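Local structure of CDP-glucose 4,6-dehydratase (Salmonella enterica subsp. enterica serovar Typhi, 1WVG) at residues A[223-228]-A[297-302]. The protein catalyses the NAD(+)-dependent dehydration of CDP-D-glucose to CDP-4-dehydro-6-deoxy-D-glucose, a step in making the dideoxy sugar of the lipopolysaccharide O-antigen. Numbering follows the deposited sequence.
Sequences IRNPYS and PHEAHY. With CXY (cytidine-5'-diphospho-beta-D-xylose), chain D.
Arg224 and Glu299 form a salt bridge beside the bound CDP-xylose. Their side chains cross at about a right angle. Arg224 NE gives a nearly straight hydrogen bond (170°) to Glu299 OE2, 3.1 Å away. OE2 lies in the guanidinium plane and accepts through its syn lone pair, although the two flat groups are turned 46° apart. One face of the guanidinium lies over the cytosine, with Arg224 NH1 3.4 Å from C4 of the ligand. The Arg224 chain is extended from CG to NE, which carries the group along the base to the carboxylate. Arg224 NH2 also bonds the carbonyl of Asp205. A water accepts from Arg224 NH2 and donates to the ligand phosphate oxygen O2A; its link to Glu299 OE1 is unusually short.

Both loops belong to the nucleotide-sugar pocket of this extended short-chain dehydrogenase/reductase. The first leaves the end of strand 221-223; the second comes after strand 289-291, its parallel partner, and this pair is separate from the larger Rossmann sheet. Backbone N atoms read the base: Arg224 N donates to N3 and Asn225 N to O2 (2.6 Å).

Asn225 and Glu299 converge on the ribose hydroxyl O2D with their amide and carboxylate planes almost perpendicular (83°). Asn225 ND2 donates to O2D at 2.7 Å, and O2D makes a weak hydrogen bond to Glu299 OE2. Asn225 also starts a type I turn, closed by Ser228 N to Asn225 O. Ser228 CB then packs 3.4 Å from His301 O. A second water donates to Ala300 O, a carbonyl that also receives Arg230 NH2.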
loop_
_atom_site.group_PDB
_atom_site.type_symbol
_atom_site.label_atom_id
_atom_site.label_comp_id
_atom_site.label_asym_id
_atom_site.label_seq_id
_atom_site.Cartn_x
_atom_site.Cartn_y
_atom_site.Cartn_z
ATOM N N ILE A 223 -9.796 -5.991 -35.555
ATOM C CA ILE A 223 -9.099 -5.589 -34.322
ATOM C C ILE A 223 -9.729 -4.421 -33.575
ATOM O O ILE A 223 -9.837 -3.291 -34.086
ATOM C CB ILE A 223 -7.652 -5.260 -34.613
ATOM C CG1 ILE A 223 -7.036 -6.484 -35.255
ATOM C CG2 ILE A 223 -6.925 -4.921 -33.320
ATOM C CD1 ILE A 223 -6.999 -7.690 -34.321
ATOM N N ARG A 224 -10.127 -4.699 -32.328
ATOM C CA ARG A 224 -10.737 -3.660 -31.546
ATOM C C ARG A 224 -9.815 -2.820 -30.683
ATOM O O ARG A 224 -10.118 -1.636 -30.508
ATOM C CB ARG A 224 -12.017 -4.038 -30.824
ATOM C CG ARG A 224 -12.117 -5.476 -30.350
ATOM C CD ARG A 224 -13.060 -5.569 -29.168
ATOM N NE ARG A 224 -12.960 -6.815 -28.413
ATOM C CZ ARG A 224 -13.129 -8.010 -28.960
ATOM N NH1 ARG A 224 -13.399 -8.153 -30.270
ATOM N NH2 ARG A 224 -13.005 -9.078 -28.168
ATOM N N ASN A 225 -8.723 -3.410 -30.148
ATOM C CA ASN A 225 -7.763 -2.714 -29.240
ATOM C C ASN A 225 -6.294 -3.055 -29.463
ATOM O O ASN A 225 -5.701 -3.787 -28.664
ATOM C CB ASN A 225 -8.075 -3.175 -27.806
ATOM C CG ASN A 225 -9.449 -2.730 -27.372
ATOM O OD1 ASN A 225 -9.702 -1.529 -27.283
ATOM N ND2 ASN A 225 -10.328 -3.686 -27.090
ATOM N N PRO A 226 -5.729 -2.510 -30.541
ATOM C CA PRO A 226 -4.381 -2.732 -31.029
ATOM C C PRO A 226 -3.259 -2.489 -30.057
ATOM O O PRO A 226 -2.187 -3.101 -30.154
ATOM C CB PRO A 226 -4.182 -1.799 -32.228
ATOM C CG PRO A 226 -5.438 -0.968 -32.342
ATOM C CD PRO A 226 -6.452 -1.479 -31.329
ATOM N N TYR A 227 -3.499 -1.564 -29.149
ATOM C CA TYR A 227 -2.466 -1.269 -28.187
ATOM C C TYR A 227 -2.675 -1.930 -26.826
ATOM O O TYR A 227 -2.027 -1.597 -25.831
ATOM C CB TYR A 227 -2.284 0.233 -28.041
ATOM C CG TYR A 227 -2.283 0.921 -29.368
ATOM C CD1 TYR A 227 -3.387 1.666 -29.779
ATOM C CD2 TYR A 227 -1.174 0.843 -30.207
ATOM C CE1 TYR A 227 -3.386 2.325 -31.009
ATOM C CE2 TYR A 227 -1.165 1.498 -31.439
ATOM C CZ TYR A 227 -2.272 2.243 -31.847
ATOM O OH TYR A 227 -2.272 2.893 -33.063
ATOM N N SER A 228 -3.601 -2.855 -26.732
ATOM C CA SER A 228 -3.715 -3.442 -25.440
ATOM C C SER A 228 -2.575 -4.443 -25.307
ATOM O O SER A 228 -2.011 -4.942 -26.301
ATOM C CB SER A 228 -5.071 -4.091 -25.243
ATOM O OG SER A 228 -6.039 -3.075 -25.113
ATOM N N PRO A 297 -17.579 -1.794 -24.985
ATOM C CA PRO A 297 -17.792 -2.519 -23.714
ATOM C C PRO A 297 -16.430 -2.631 -23.017
ATOM O O PRO A 297 -15.456 -3.139 -23.567
ATOM C CB PRO A 297 -18.397 -3.874 -24.092
ATOM C CG PRO A 297 -18.253 -3.997 -25.613
ATOM C CD PRO A 297 -17.657 -2.696 -26.163
ATOM N N HIS A 298 -16.332 -2.072 -21.831
ATOM C CA HIS A 298 -15.086 -2.027 -21.096
ATOM C C HIS A 298 -14.226 -3.283 -20.908
ATOM O O HIS A 298 -14.621 -4.292 -20.314
ATOM C CB HIS A 298 -15.175 -1.136 -19.840
ATOM C CG HIS A 298 -13.813 -0.901 -19.294
ATOM N ND1 HIS A 298 -13.222 -1.825 -18.441
ATOM C CD2 HIS A 298 -12.933 0.112 -19.498
ATOM C CE1 HIS A 298 -12.025 -1.353 -18.120
ATOM N NE2 HIS A 298 -11.825 -0.194 -18.736
ATOM N N GLU A 299 -12.994 -3.149 -21.406
ATOM C CA GLU A 299 -11.947 -4.141 -21.312
ATOM C C GLU A 299 -10.675 -3.433 -20.853
ATOM O O GLU A 299 -10.447 -2.282 -21.211
ATOM C CB GLU A 299 -11.636 -4.776 -22.672
ATOM C CG GLU A 299 -12.555 -5.935 -23.114
ATOM C CD GLU A 299 -11.993 -6.712 -24.283
ATOM O OE1 GLU A 299 -11.129 -7.582 -24.190
ATOM O OE2 GLU A 299 -12.514 -6.334 -25.428
ATOM N N ALA A 300 -9.839 -4.126 -20.078
ATOM C CA ALA A 300 -8.582 -3.569 -19.581
ATOM C C ALA A 300 -7.588 -3.354 -20.691
ATOM O O ALA A 300 -7.440 -4.178 -21.577
ATOM C CB ALA A 300 -7.900 -4.557 -18.638
ATOM N N HIS A 301 -6.855 -2.257 -20.592
ATOM C CA HIS A 301 -5.822 -1.996 -21.575
ATOM C C HIS A 301 -4.538 -2.785 -21.262
ATOM O O HIS A 301 -3.970 -3.510 -22.082
ATOM C CB HIS A 301 -5.475 -0.494 -21.513
ATOM C CG HIS A 301 -6.690 0.303 -21.811
ATOM N ND1 HIS A 301 -7.622 -0.123 -22.763
ATOM C CD2 HIS A 301 -7.131 1.480 -21.284
ATOM C CE1 HIS A 301 -8.587 0.790 -22.799
ATOM N NE2 HIS A 301 -8.323 1.764 -21.926
ATOM N N TYR A 302 -4.037 -2.604 -20.041
ATOM C CA TYR A 302 -2.800 -3.266 -19.688
ATOM C C TYR A 302 -2.994 -4.299 -18.649
ATOM O O TYR A 302 -3.635 -4.036 -17.636
ATOM C CB TYR A 302 -1.774 -2.332 -19.050
ATOM C CG TYR A 302 -1.497 -1.163 -19.918
ATOM C CD1 TYR A 302 -1.634 0.116 -19.388
ATOM C CD2 TYR A 302 -1.142 -1.329 -21.256
ATOM C CE1 TYR A 302 -1.398 1.242 -20.174
ATOM C CE2 TYR A 302 -0.914 -0.208 -22.056
ATOM C CZ TYR A 302 -1.037 1.072 -21.510
ATOM O OH TYR A 302 -0.819 2.180 -22.281
HETATM O O1B CXY D . -7.934 -10.956 -22.141
HETATM P PB CXY D . -9.220 -11.675 -22.499
HETATM O O2B CXY D . -10.443 -10.796 -22.480
HETATM O "O1'" CXY D . -9.433 -12.948 -21.480
HETATM O O3A CXY D . -8.775 -12.191 -23.886
HETATM P PA CXY D . -9.246 -11.787 -25.410
HETATM O O1A CXY D . -8.491 -12.711 -26.297
HETATM O O2A CXY D . -10.715 -11.867 -25.551
HETATM O O5D CXY D . -8.781 -10.266 -25.491
HETATM C C5D CXY D . -7.382 -9.998 -25.654
HETATM C C4D CXY D . -7.215 -8.561 -26.084
HETATM O O4D CXY D . -7.347 -8.515 -27.526
HETATM C C3D CXY D . -8.178 -7.528 -25.499
HETATM O O3D CXY D . -7.609 -6.190 -25.262
HETATM C C2D CXY D . -9.218 -7.529 -26.634
HETATM O O2D CXY D . -9.958 -6.306 -26.578
HETATM C C1D CXY D . -8.307 -7.552 -27.840
HETATM N N1 CXY D . -8.976 -7.965 -29.078
HETATM C C6 CXY D . -9.551 -9.222 -29.175
HETATM C C5 CXY D . -10.142 -9.647 -30.264
HETATM C C4 CXY D . -10.246 -8.822 -31.418
HETATM N N3 CXY D . -9.633 -7.567 -31.270
HETATM C C2 CXY D . -8.999 -7.081 -30.139
HETATM N N4 CXY D . -10.806 -9.119 -32.467
HETATM O O2 CXY D . -8.502 -5.951 -30.072
HETATM C "C1'" CXY D . -8.764 -14.125 -21.900
HETATM C "C2'" CXY D . -9.693 -15.270 -21.578
HETATM C "C3'" CXY D . -9.897 -15.252 -20.076
HETATM C "C4'" CXY D . -8.558 -15.414 -19.357
HETATM C "C5'" CXY D . -7.596 -14.325 -19.810
HETATM O "O2'" CXY D . -10.978 -15.114 -22.216
HETATM O "O3'" CXY D . -10.716 -16.372 -19.693
HETATM O "O4'" CXY D . -8.752 -15.371 -17.945
HETATM O "O5'" CXY D . -7.477 -14.315 -21.236
HETATM O O HOH W 1 -12.294 -9.573 -25.259
HETATM O O HOH W 2 -8.282 -4.027 -24.429
#